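Local coordinates for protein type II restriction enzyme NlaIV (Neisseria lactamica, PDB 6QM2) that cuts double-stranded DNA at the sequence GGNNCC, cleaving after the third base to leave blunt ends with 5'-phosphates, at residues A[117-122]-A[224-229]; A[125-130]-A[142-147]; A[158-163]-A[170-175]; A[191-196]-A[232-237]. One frame throughout, in Å; residues are numbered along the deposited sequence.

Contact 1 (A[117-122]-A[224-229]); sequences KPYMLD and KKHYNR
The ring of His226 packs against Pro118 and Tyr119. Pro118 comes over one face of the imidazole. Its CD lies 4.1 Å from the centroid of the His226 ring, 19° off the ring normal, which makes a CH-pi contact. The proline is displaced toward the CD2 and NE2 rim. Tyr119 reaches the same imidazole differently. His226 ND1 meets the edge of the phenol ring near its plane, 3.5 Å from Tyr119 CD2. The two ring planes are 44° apart, so the pair is neither a stack nor a T-shape. The Tyr119 ring is placed by a chi1 of 55°, with CG between the backbone N and the carbonyl carbon. This turns it back along its own chain, and Lys117 CB covers one of its faces.

The Tyr227 side chain reaches to the 3-10 turn with its hydroxyl end. Its OH lies 3.5 Å from Tyr119 CA and equally close to Asp122 CB. The hydroxyl shares a water with Asp122: the water is 2.6 Å from Tyr227 OH, and its bond to Asp122 OD2 is weak. No direct hydrogen bond joins the two segments.

Arg86 makes a cation-pi contact with the Tyr227 ring, and Tyr223 stacks on it. The contact lies at the surface. It sets the turn between helix 107-116 and strand 124-132 against the C-terminal end of helix 215-227.

Contact 2 (A[125-130]-A[142-147]); sequences YLIFGY and DLWLKK
Strands 124-132 and 138-147 form an antiparallel beta hairpin, and residues 125-130 and 142-147 are its paired arms. Three hydrogen-bonded pairs carry the ladder: Tyr125 with Lys146, Ile127 with Trp144, and Gly129 with Asp142. Each has two backbone bonds, the shortest from Tyr125 N to Lys146 O at 2.7 Å. Leu126 with Leu145 and Phe128 with Leu143 are the non-hydrogen-bonded pairs.

The hairpin is one edge of the mixed sheet in this PD-(D/E)XK-clan endonuclease. Strand 138-147 is outermost within the chain, while strand 124-132 also pairs in parallel with 88-95.

On the face bearing Leu126, Phe128, Leu143 and Leu145, Leu143 CD1 lies over the Phe128 ring, 3.5 Å from its centroid and 17° off the normal. The two side chains point the same way, side by side. Leu126 CD1 lies 4.1 Å from Leu143 CD1 and about as far from CD2. Helices 9-18 and 44-60 cover this face, with Phe13 on Leu143 and Leu145 and Ile50 on Phe128.

On the other face, Trp144 lies across Ile127 and Gly129. With chi1 at -65°, its CG is anti to the carbonyl carbon, and the benzene part of the indole reaches the neighbouring strand. Trp144 CE3 is 4.0 Å from Ile127 CG2, and CZ3 as far from Gly129 N. Asp142 CB covers one face of the indole, while the Asp142 carboxylate forms a salt bridge with Arg96.

Contact 3 (A[158-163]-A[170-175]); sequences WAINLQ and HKIRPG
Ile160 opens the contact with its CD1, 4.0 Å from Ile172 CG2. The two side chains cross at about a right angle.

Asn161 follows and uses both its backbone and its amide. Its carbonyl O accepts a nearly straight bond from Arg173 N at 3.0 Å. Its side chain is swung toward Arg173, just past the strand, by a chi1 of -173°, and ND2 makes a weak bond to Arg173 O at 3.2 Å. The amide thus adds a second link beside the backbone one.

Leu162 pairs with Ile172 as an antiparallel non-hydrogen-bonded pair. This pair belongs to the beta hairpin of strands 162-165 and 168-172. The second strand also pairs with the short strand 105-106. Leu162 CD2 meets Ile172 CG1 at 4.2 Å, and Phe107 of helix 107-116 touches both residues.

Gln163 works through its backbone and its side chain. Its N bonds to Lys171 O at 2.9 Å, and its O takes the N-H of His170. The extended side chain runs alongside Lys171, with NE2 beside the lysine CB. Gln163 CB packs on Arg173 CG at 3.8 Å. Beyond that point the arginine chain bends away, and its guanidinium forms a salt bridge with Asp103.

Contact 4 (A[191-196]-A[232-237]); sequences LEDFVS and SIPRWH
Ile233 and Ser196 meet in the close-packed part of this contact. Ile233 lies across helix 191-204, and both of its branches are used. CD1 presses on Val195 CG1 at 3.6 Å, the two side chains crossing at about a right angle. CG2 lies 3.6 Å from Ser196 CA. Phe219 of helix 215-227 touches both Val195 and Ile233, so three parts of the chain meet here. Asp193, which is buried, brings OD1 up to Pro234 CG, but its OD2 is held elsewhere, by Tyr243 and Lys242.

The one direct hydrogen bond between the segments is also in this part. Ser196 OG donates to Pro234 O at 2.7 Å. The hydroxyl is above the carbonyl plane, 40° out of it. A chi1 of 179° sets OG anti to the backbone N and brings it to the edge of the Trp236 indole, near the ring plane. A water beside this bond accepts weakly from Trp236 N and donates to Ser196 O, so it bridges the two backbones.

The side at Glu192 and Ser232 is looser. Glu192 packs there through its aliphatic part, with CB 3.8 Å from Pro234 CD. Its chain bends at chi2 (85°), and OE2 receives a weak bond from a water. That water accepts from Ser232 N at 2.6 Å. Ser232 itself is exposed.

Arg235 is the N-cap residue of helix 236-239. The arrangement is a proline-containing connection laid across the first turns of a helix and leading straight into a short C-terminal helix.

How the contacts relate
From the N terminus, contact 1 joins 117-122 to 224-229 and closes a long loop. Contacts 2 and 3 are nested inside that loop, in series, each closing a hairpin. Contact 4 opens inside the loop at 191-196 and closes beyond it at 232-237, so contacts 1 and 4 cross. Leu121 packs on Leu191, Phe194 and Val195, joining contacts 1 and 4. Phe194 meets Ile160 and Trp236 meets Ala159, so contact 4 touches contact 3. Asp122 and Lys147 link contacts 1 and 2 by a long, weak ion pair. Contact 2 lies in the mixed sheet, contact 3 in the three-stranded sheet; contact 1 joins the turn to helix 215-227, contact 4 helix 191-204 to the lead-in of 236-239.

Contact 1 (A[117-122]-A[224-229])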
# COMPACT_ATOMS: atom_id res chain seq x y z
N LYS A 117 0.48 -32.71 4.31
CA LYS A 117 1.89 -32.34 4.44
C LYS A 117 2.23 -31.97 5.90
O LYS A 117 2.47 -30.80 6.20
CB LYS A 117 2.20 -31.17 3.51
CG LYS A 117 1.91 -31.41 2.03
CD LYS A 117 2.29 -30.18 1.22
CE LYS A 117 2.03 -30.36 -0.27
NZ LYS A 117 2.81 -29.38 -1.07
N PRO A 118 2.27 -32.96 6.81
CA PRO A 118 2.59 -32.72 8.23
C PRO A 118 3.92 -32.04 8.48
O PRO A 118 4.08 -31.35 9.49
CB PRO A 118 2.62 -34.13 8.84
CG PRO A 118 1.82 -34.97 7.91
CD PRO A 118 2.02 -34.39 6.55
N TYR A 119 4.88 -32.25 7.59
CA TYR A 119 6.17 -31.55 7.64
C TYR A 119 6.10 -30.01 7.62
O TYR A 119 7.08 -29.35 7.97
CB TYR A 119 7.11 -32.06 6.53
CG TYR A 119 6.55 -31.99 5.11
CD1 TYR A 119 6.67 -30.83 4.35
CD2 TYR A 119 5.93 -33.10 4.53
CE1 TYR A 119 6.17 -30.77 3.05
CE2 TYR A 119 5.43 -33.04 3.24
CZ TYR A 119 5.55 -31.88 2.50
OH TYR A 119 5.06 -31.83 1.23
N MET A 120 4.95 -29.45 7.22
CA MET A 120 4.71 -28.00 7.36
C MET A 120 4.73 -27.51 8.81
O MET A 120 5.07 -26.35 9.06
CB MET A 120 3.39 -27.61 6.69
CG MET A 120 3.39 -27.71 5.18
SD MET A 120 4.68 -26.71 4.41
CE MET A 120 4.43 -27.10 2.67
N LEU A 121 4.41 -28.38 9.76
CA LEU A 121 4.47 -28.02 11.18
C LEU A 121 5.90 -27.77 11.70
O LEU A 121 6.06 -27.18 12.77
CB LEU A 121 3.82 -29.11 12.04
CG LEU A 121 2.32 -29.33 11.81
CD1 LEU A 121 1.86 -30.68 12.34
CD2 LEU A 121 1.51 -28.20 12.43
N ASP A 122 6.91 -28.23 10.96
CA ASP A 122 8.31 -28.00 11.32
C ASP A 122 8.94 -26.85 10.53
O ASP A 122 10.16 -26.72 10.52
CB ASP A 122 9.12 -29.30 11.10
CG ASP A 122 10.31 -29.42 12.05
OD1 ASP A 122 10.09 -29.48 13.28
OD2 ASP A 122 11.47 -29.47 11.58
N LYS A 224 3.16 -40.38 10.73
CA LYS A 224 3.94 -41.62 10.74
C LYS A 224 4.63 -41.88 9.41
O LYS A 224 5.81 -42.18 9.39
CB LYS A 224 3.08 -42.82 11.15
CG LYS A 224 3.90 -44.03 11.58
CD LYS A 224 3.02 -45.22 11.93
CE LYS A 224 3.85 -46.48 12.09
NZ LYS A 224 3.01 -47.66 12.41
N LYS A 225 3.89 -41.75 8.30
CA LYS A 225 4.50 -41.90 6.96
C LYS A 225 5.70 -40.98 6.77
O LYS A 225 6.80 -41.44 6.47
CB LYS A 225 3.49 -41.65 5.83
CG LYS A 225 2.78 -42.91 5.37
CD LYS A 225 2.20 -42.76 3.97
CE LYS A 225 1.73 -44.11 3.44
NZ LYS A 225 0.85 -43.97 2.25
N HIS A 226 5.49 -39.68 6.99
CA HIS A 226 6.50 -38.68 6.65
C HIS A 226 7.70 -38.65 7.59
O HIS A 226 8.81 -38.33 7.16
CB HIS A 226 5.85 -37.30 6.53
CG HIS A 226 4.95 -37.17 5.34
ND1 HIS A 226 5.34 -36.52 4.19
CD2 HIS A 226 3.70 -37.62 5.12
CE1 HIS A 226 4.35 -36.57 3.31
NE2 HIS A 226 3.34 -37.23 3.85
N TYR A 227 7.49 -38.98 8.86
CA TYR A 227 8.57 -38.96 9.87
C TYR A 227 9.06 -40.35 10.33
O TYR A 227 10.09 -40.44 11.02
CB TYR A 227 8.13 -38.10 11.07
CG TYR A 227 8.20 -36.61 10.78
CD1 TYR A 227 9.42 -35.93 10.89
CD2 TYR A 227 7.07 -35.89 10.40
CE1 TYR A 227 9.50 -34.57 10.63
CE2 TYR A 227 7.15 -34.52 10.14
CZ TYR A 227 8.37 -33.87 10.25
OH TYR A 227 8.49 -32.53 10.00
N ASN A 228 8.36 -41.42 9.92
CA ASN A 228 8.69 -42.80 10.30
C ASN A 228 8.70 -42.98 11.83
O ASN A 228 9.58 -43.63 12.39
CB ASN A 228 10.02 -43.24 9.67
CG ASN A 228 10.19 -44.75 9.61
OD1 ASN A 228 9.24 -45.51 9.84
ND2 ASN A 228 11.40 -45.20 9.31
N ARG A 229 7.69 -42.40 12.47
CA ARG A 229 7.63 -42.28 13.92
C ARG A 229 6.21 -41.91 14.31
O ARG A 229 5.62 -41.02 13.69
CB ARG A 229 8.59 -41.19 14.39
CG ARG A 229 8.80 -41.13 15.89
CD ARG A 229 9.84 -40.08 16.24
NE ARG A 229 9.37 -38.71 15.96
CZ ARG A 229 8.48 -38.03 16.69
NH1 ARG A 229 7.92 -38.56 17.78
NH2 ARG A 229 8.15 -36.79 16.33
O HOH W 1 10.66 -31.44 9.21

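Contact 2 (A[125-130]-A[142-147])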
# COMPACT_ATOMS: atom_id res chain seq x y z
N TYR A 125 10.08 -20.04 11.38
CA TYR A 125 9.62 -18.68 11.17
C TYR A 125 10.71 -17.70 11.59
O TYR A 125 10.97 -17.55 12.78
CB TYR A 125 8.33 -18.41 11.97
CG TYR A 125 7.12 -19.12 11.41
CD1 TYR A 125 6.94 -20.49 11.61
CD2 TYR A 125 6.16 -18.43 10.67
CE1 TYR A 125 5.83 -21.15 11.09
CE2 TYR A 125 5.05 -19.08 10.16
CZ TYR A 125 4.89 -20.44 10.37
OH TYR A 125 3.79 -21.07 9.85
N LEU A 126 11.35 -17.07 10.60
CA LEU A 126 12.31 -15.99 10.86
C LEU A 126 11.52 -14.70 10.95
O LEU A 126 11.02 -14.20 9.94
CB LEU A 126 13.35 -15.92 9.74
CG LEU A 126 14.47 -14.88 9.89
CD1 LEU A 126 15.37 -15.21 11.07
CD2 LEU A 126 15.29 -14.79 8.60
N ILE A 127 11.40 -14.16 12.16
CA ILE A 127 10.52 -13.02 12.44
C ILE A 127 11.32 -11.74 12.73
O ILE A 127 12.05 -11.69 13.72
CB ILE A 127 9.57 -13.31 13.61
CG1 ILE A 127 8.87 -14.67 13.42
CG2 ILE A 127 8.53 -12.20 13.74
CD1 ILE A 127 8.05 -15.13 14.61
N PHE A 128 11.15 -10.72 11.89
CA PHE A 128 11.78 -9.41 12.09
C PHE A 128 10.84 -8.45 12.83
O PHE A 128 9.80 -8.06 12.28
CB PHE A 128 12.14 -8.78 10.74
CG PHE A 128 13.19 -9.52 9.97
CD1 PHE A 128 12.87 -10.65 9.23
CD2 PHE A 128 14.51 -9.06 9.96
CE1 PHE A 128 13.84 -11.32 8.51
CE2 PHE A 128 15.48 -9.73 9.24
CZ PHE A 128 15.15 -10.87 8.51
N GLY A 129 11.20 -8.07 14.05
CA GLY A 129 10.53 -6.99 14.77
C GLY A 129 11.17 -5.66 14.40
O GLY A 129 12.16 -5.27 15.01
N TYR A 130 10.60 -4.97 13.41
CA TYR A 130 11.20 -3.74 12.87
C TYR A 130 10.64 -2.46 13.49
O TYR A 130 9.64 -2.49 14.20
CB TYR A 130 11.07 -3.70 11.34
CG TYR A 130 9.67 -3.45 10.80
CD1 TYR A 130 9.18 -2.15 10.65
CD2 TYR A 130 8.85 -4.51 10.40
CE1 TYR A 130 7.90 -1.92 10.15
CE2 TYR A 130 7.58 -4.29 9.90
CZ TYR A 130 7.11 -2.99 9.77
OH TYR A 130 5.85 -2.76 9.27
N ASP A 142 14.28 -6.42 17.08
CA ASP A 142 14.35 -7.82 17.50
C ASP A 142 14.38 -8.76 16.29
O ASP A 142 13.90 -8.41 15.21
CB ASP A 142 13.14 -8.17 18.37
CG ASP A 142 13.23 -7.59 19.77
OD1 ASP A 142 14.23 -7.85 20.47
OD2 ASP A 142 12.28 -6.88 20.18
N LEU A 143 14.96 -9.94 16.49
CA LEU A 143 14.91 -11.02 15.51
C LEU A 143 14.67 -12.34 16.24
O LEU A 143 15.26 -12.59 17.29
CB LEU A 143 16.21 -11.09 14.70
CG LEU A 143 16.19 -11.98 13.45
CD1 LEU A 143 15.36 -11.36 12.34
CD2 LEU A 143 17.59 -12.27 12.94
N TRP A 144 13.79 -13.17 15.68
CA TRP A 144 13.45 -14.47 16.26
C TRP A 144 13.48 -15.57 15.20
O TRP A 144 13.23 -15.32 14.02
CB TRP A 144 12.05 -14.46 16.86
CG TRP A 144 11.85 -13.55 18.03
CD1 TRP A 144 12.12 -13.82 19.34
CD2 TRP A 144 11.27 -12.24 18.01
NE1 TRP A 144 11.76 -12.76 20.13
CE2 TRP A 144 11.24 -11.77 19.34
CE3 TRP A 144 10.79 -11.40 16.99
CZ2 TRP A 144 10.75 -10.51 19.68
CZ3 TRP A 144 10.30 -10.15 17.32
CH2 TRP A 144 10.28 -9.71 18.66
N LEU A 145 13.79 -16.79 15.65
CA LEU A 145 13.58 -18.01 14.88
C LEU A 145 12.71 -18.93 15.73
O LEU A 145 13.16 -19.42 16.77
CB LEU A 145 14.90 -18.69 14.52
CG LEU A 145 14.81 -19.84 13.51
CD1 LEU A 145 14.45 -19.33 12.12
CD2 LEU A 145 16.11 -20.62 13.47
N LYS A 146 11.47 -19.14 15.30
CA LYS A 146 10.48 -19.87 16.09
C LYS A 146 9.70 -20.86 15.22
O LYS A 146 9.65 -20.73 14.00
CB LYS A 146 9.50 -18.89 16.75
CG LYS A 146 10.12 -17.90 17.72
CD LYS A 146 10.16 -18.44 19.15
CE LYS A 146 11.27 -17.79 19.97
NZ LYS A 146 11.24 -18.26 21.37
N LYS A 147 9.11 -21.87 15.87
CA LYS A 147 8.14 -22.77 15.23
C LYS A 147 6.74 -22.17 15.33
O LYS A 147 6.51 -21.29 16.16
CB LYS A 147 8.17 -24.16 15.89
CG LYS A 147 9.08 -25.18 15.22
CD LYS A 147 10.55 -24.78 15.29
CE LYS A 147 11.45 -25.88 14.74
NZ LYS A 147 11.20 -26.20 13.31

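Contact 3 (A[158-163]-A[170-175])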
# COMPACT_ATOMS: atom_id res chain seq x y z
N TRP A 158 -12.54 -20.33 21.37
CA TRP A 158 -11.99 -21.26 20.38
C TRP A 158 -10.72 -21.89 20.94
O TRP A 158 -10.06 -21.29 21.79
CB TRP A 158 -11.67 -20.53 19.08
CG TRP A 158 -12.85 -19.88 18.46
CD1 TRP A 158 -13.32 -18.63 18.73
CD2 TRP A 158 -13.74 -20.45 17.50
NE1 TRP A 158 -14.45 -18.38 17.98
CE2 TRP A 158 -14.73 -19.48 17.22
CE3 TRP A 158 -13.80 -21.68 16.84
CZ2 TRP A 158 -15.76 -19.70 16.30
CZ3 TRP A 158 -14.82 -21.91 15.94
CH2 TRP A 158 -15.79 -20.92 15.68
N ALA A 159 -10.39 -23.08 20.46
CA ALA A 159 -9.21 -23.80 20.94
C ALA A 159 -7.90 -23.14 20.52
O ALA A 159 -6.94 -23.15 21.29
CB ALA A 159 -9.24 -25.26 20.50
N ILE A 160 -7.87 -22.56 19.32
CA ILE A 160 -6.71 -21.81 18.83
C ILE A 160 -7.09 -20.35 18.56
O ILE A 160 -8.25 -20.06 18.26
CB ILE A 160 -6.07 -22.45 17.56
CG1 ILE A 160 -4.69 -21.85 17.28
CG2 ILE A 160 -6.98 -22.31 16.33
CD1 ILE A 160 -3.84 -22.66 16.34
N ASN A 161 -6.11 -19.45 18.69
CA ASN A 161 -6.32 -18.02 18.45
C ASN A 161 -6.63 -17.76 16.98
O ASN A 161 -5.79 -18.01 16.11
CB ASN A 161 -5.11 -17.19 18.88
CG ASN A 161 -5.38 -15.69 18.80
OD1 ASN A 161 -6.50 -15.23 19.03
ND2 ASN A 161 -4.34 -14.92 18.49
N LEU A 162 -7.83 -17.24 16.73
CA LEU A 162 -8.36 -17.05 15.39
C LEU A 162 -8.82 -15.62 15.16
O LEU A 162 -8.98 -14.83 16.10
CB LEU A 162 -9.57 -17.96 15.19
CG LEU A 162 -9.29 -19.45 15.15
CD1 LEU A 162 -10.59 -20.22 15.37
CD2 LEU A 162 -8.64 -19.85 13.83
N GLN A 163 -9.01 -15.32 13.89
CA GLN A 163 -9.66 -14.11 13.42
C GLN A 163 -11.06 -14.59 13.04
O GLN A 163 -11.23 -15.30 12.06
CB GLN A 163 -8.87 -13.53 12.24
CG GLN A 163 -9.59 -12.65 11.22
CD GLN A 163 -8.80 -12.50 9.93
OE1 GLN A 163 -9.34 -12.65 8.83
NE2 GLN A 163 -7.50 -12.22 10.05
N HIS A 170 -11.66 -17.26 9.98
CA HIS A 170 -10.72 -16.94 8.90
C HIS A 170 -9.30 -17.41 9.24
O HIS A 170 -9.03 -18.61 9.19
CB HIS A 170 -10.78 -15.44 8.55
CG HIS A 170 -12.02 -15.05 7.82
ND1 HIS A 170 -12.31 -15.53 6.56
CD2 HIS A 170 -13.05 -14.26 8.17
CE1 HIS A 170 -13.46 -15.03 6.16
NE2 HIS A 170 -13.93 -14.26 7.12
N LYS A 171 -8.40 -16.50 9.62
CA LYS A 171 -6.98 -16.81 9.72
C LYS A 171 -6.55 -17.16 11.14
O LYS A 171 -7.08 -16.64 12.11
CB LYS A 171 -6.15 -15.64 9.20
CG LYS A 171 -6.47 -15.31 7.76
CD LYS A 171 -5.33 -14.61 7.05
CE LYS A 171 -5.51 -14.70 5.54
NZ LYS A 171 -4.35 -14.09 4.83
N ILE A 172 -5.58 -18.06 11.23
CA ILE A 172 -4.91 -18.34 12.50
C ILE A 172 -4.07 -17.11 12.80
O ILE A 172 -3.40 -16.58 11.92
CB ILE A 172 -4.04 -19.62 12.42
CG1 ILE A 172 -4.93 -20.85 12.20
CG2 ILE A 172 -3.21 -19.79 13.69
CD1 ILE A 172 -4.19 -22.07 11.69
N ARG A 173 -4.14 -16.65 14.05
CA ARG A 173 -3.51 -15.41 14.46
C ARG A 173 -2.45 -15.70 15.51
O ARG A 173 -2.65 -16.55 16.39
CB ARG A 173 -4.57 -14.45 15.03
CG ARG A 173 -5.45 -13.76 13.98
CD ARG A 173 -4.72 -12.68 13.19
NE ARG A 173 -4.08 -11.68 14.05
CZ ARG A 173 -3.39 -10.62 13.62
NH1 ARG A 173 -3.26 -10.37 12.32
NH2 ARG A 173 -2.85 -9.80 14.51
N PRO A 174 -1.31 -14.99 15.43
CA PRO A 174 -0.23 -15.21 16.39
C PRO A 174 -0.51 -14.57 17.73
O PRO A 174 -1.27 -13.61 17.81
CB PRO A 174 0.97 -14.53 15.72
CG PRO A 174 0.37 -13.43 14.93
CD PRO A 174 -0.96 -13.95 14.45
N GLY A 175 0.09 -15.12 18.78
CA GLY A 175 0.09 -14.52 20.11
C GLY A 175 1.29 -13.61 20.30
O GLY A 175 2.06 -13.37 19.37

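Contact 4 (A[191-196]-A[232-237])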
# COMPACT_ATOMS: atom_id res chain seq x y z
N LEU A 191 4.55 -29.03 19.99
CA LEU A 191 3.83 -29.32 18.75
C LEU A 191 2.52 -30.08 18.98
O LEU A 191 1.50 -29.75 18.38
CB LEU A 191 4.73 -30.13 17.81
CG LEU A 191 4.11 -30.68 16.52
CD1 LEU A 191 3.53 -29.55 15.68
CD2 LEU A 191 5.16 -31.44 15.72
N GLU A 192 2.54 -31.08 19.86
CA GLU A 192 1.37 -31.95 20.07
C GLU A 192 0.16 -31.15 20.56
O GLU A 192 -0.96 -31.38 20.10
CB GLU A 192 1.68 -33.09 21.06
CG GLU A 192 2.59 -34.19 20.52
CD GLU A 192 4.09 -33.90 20.64
OE1 GLU A 192 4.47 -32.82 21.16
OE2 GLU A 192 4.89 -34.75 20.20
N ASP A 193 0.40 -30.20 21.46
CA ASP A 193 -0.66 -29.34 22.01
C ASP A 193 -1.24 -28.41 20.95
O ASP A 193 -2.46 -28.29 20.85
CB ASP A 193 -0.15 -28.52 23.21
CG ASP A 193 0.17 -29.39 24.44
OD1 ASP A 193 -0.05 -30.62 24.41
OD2 ASP A 193 0.64 -28.82 25.44
N PHE A 194 -0.37 -27.77 20.17
CA PHE A 194 -0.79 -26.96 19.00
C PHE A 194 -1.71 -27.77 18.07
O PHE A 194 -2.78 -27.30 17.70
CB PHE A 194 0.43 -26.44 18.24
CG PHE A 194 0.11 -25.74 16.93
CD1 PHE A 194 -0.26 -24.40 16.92
CD2 PHE A 194 0.18 -26.42 15.72
CE1 PHE A 194 -0.55 -23.76 15.72
CE2 PHE A 194 -0.12 -25.78 14.52
CZ PHE A 194 -0.48 -24.45 14.52
N VAL A 195 -1.28 -28.98 17.73
CA VAL A 195 -2.05 -29.84 16.83
C VAL A 195 -3.37 -30.24 17.49
O VAL A 195 -4.40 -30.29 16.81
CB VAL A 195 -1.24 -31.08 16.39
CG1 VAL A 195 -2.11 -32.06 15.60
CG2 VAL A 195 -0.03 -30.67 15.56
N SER A 196 -3.34 -30.51 18.80
CA SER A 196 -4.56 -30.80 19.56
C SER A 196 -5.57 -29.66 19.48
O SER A 196 -6.77 -29.89 19.34
CB SER A 196 -4.26 -31.10 21.03
OG SER A 196 -5.45 -31.36 21.75
N SER A 232 1.57 -38.85 19.40
CA SER A 232 0.35 -38.92 20.20
C SER A 232 -0.18 -37.51 20.45
O SER A 232 0.44 -36.72 21.18
CB SER A 232 0.61 -39.66 21.51
OG SER A 232 -0.61 -40.15 22.06
N ILE A 233 -1.31 -37.19 19.81
CA ILE A 233 -1.98 -35.90 19.97
C ILE A 233 -2.95 -36.03 21.15
O ILE A 233 -3.90 -36.80 21.08
CB ILE A 233 -2.77 -35.51 18.70
CG1 ILE A 233 -1.84 -35.48 17.47
CG2 ILE A 233 -3.47 -34.16 18.88
CD1 ILE A 233 -0.61 -34.60 17.60
N PRO A 234 -2.71 -35.27 22.24
CA PRO A 234 -3.66 -35.36 23.36
C PRO A 234 -5.03 -34.78 23.02
O PRO A 234 -5.14 -33.98 22.10
CB PRO A 234 -2.98 -34.54 24.46
CG PRO A 234 -2.08 -33.60 23.74
CD PRO A 234 -1.63 -34.31 22.51
N ARG A 235 -6.06 -35.21 23.75
CA ARG A 235 -7.39 -34.60 23.62
C ARG A 235 -7.32 -33.18 24.15
O ARG A 235 -6.66 -32.93 25.16
CB ARG A 235 -8.45 -35.39 24.39
CG ARG A 235 -8.84 -36.73 23.76
CD ARG A 235 -10.15 -37.28 24.33
NE ARG A 235 -10.19 -37.24 25.80
CZ ARG A 235 -11.01 -36.49 26.56
NH1 ARG A 235 -10.91 -36.58 27.89
NH2 ARG A 235 -11.93 -35.67 26.04
N TRP A 236 -7.97 -32.24 23.45
CA TRP A 236 -7.91 -30.82 23.83
C TRP A 236 -8.52 -30.58 25.21
O TRP A 236 -8.00 -29.79 25.99
CB TRP A 236 -8.62 -29.95 22.79
CG TRP A 236 -8.66 -28.49 23.16
CD1 TRP A 236 -9.77 -27.74 23.41
CD2 TRP A 236 -7.54 -27.61 23.32
NE1 TRP A 236 -9.42 -26.45 23.72
CE2 TRP A 236 -8.05 -26.34 23.67
CE3 TRP A 236 -6.16 -27.77 23.20
CZ2 TRP A 236 -7.23 -25.23 23.90
CZ3 TRP A 236 -5.33 -26.67 23.43
CH2 TRP A 236 -5.87 -25.42 23.78
N HIS A 237 -9.62 -31.28 25.50
CA HIS A 237 -10.29 -31.18 26.80
C HIS A 237 -9.34 -31.41 27.99
O HIS A 237 -9.43 -30.71 29.00
CB HIS A 237 -11.47 -32.15 26.87
CG HIS A 237 -12.40 -31.90 28.02
ND1 HIS A 237 -13.39 -30.95 27.98
CD2 HIS A 237 -12.47 -32.48 29.25
CE1 HIS A 237 -14.05 -30.95 29.13
NE2 HIS A 237 -13.51 -31.87 29.92
O HOH W 2 3.52 -37.77 20.81
O HOH W 3 -8.10 -32.38 20.27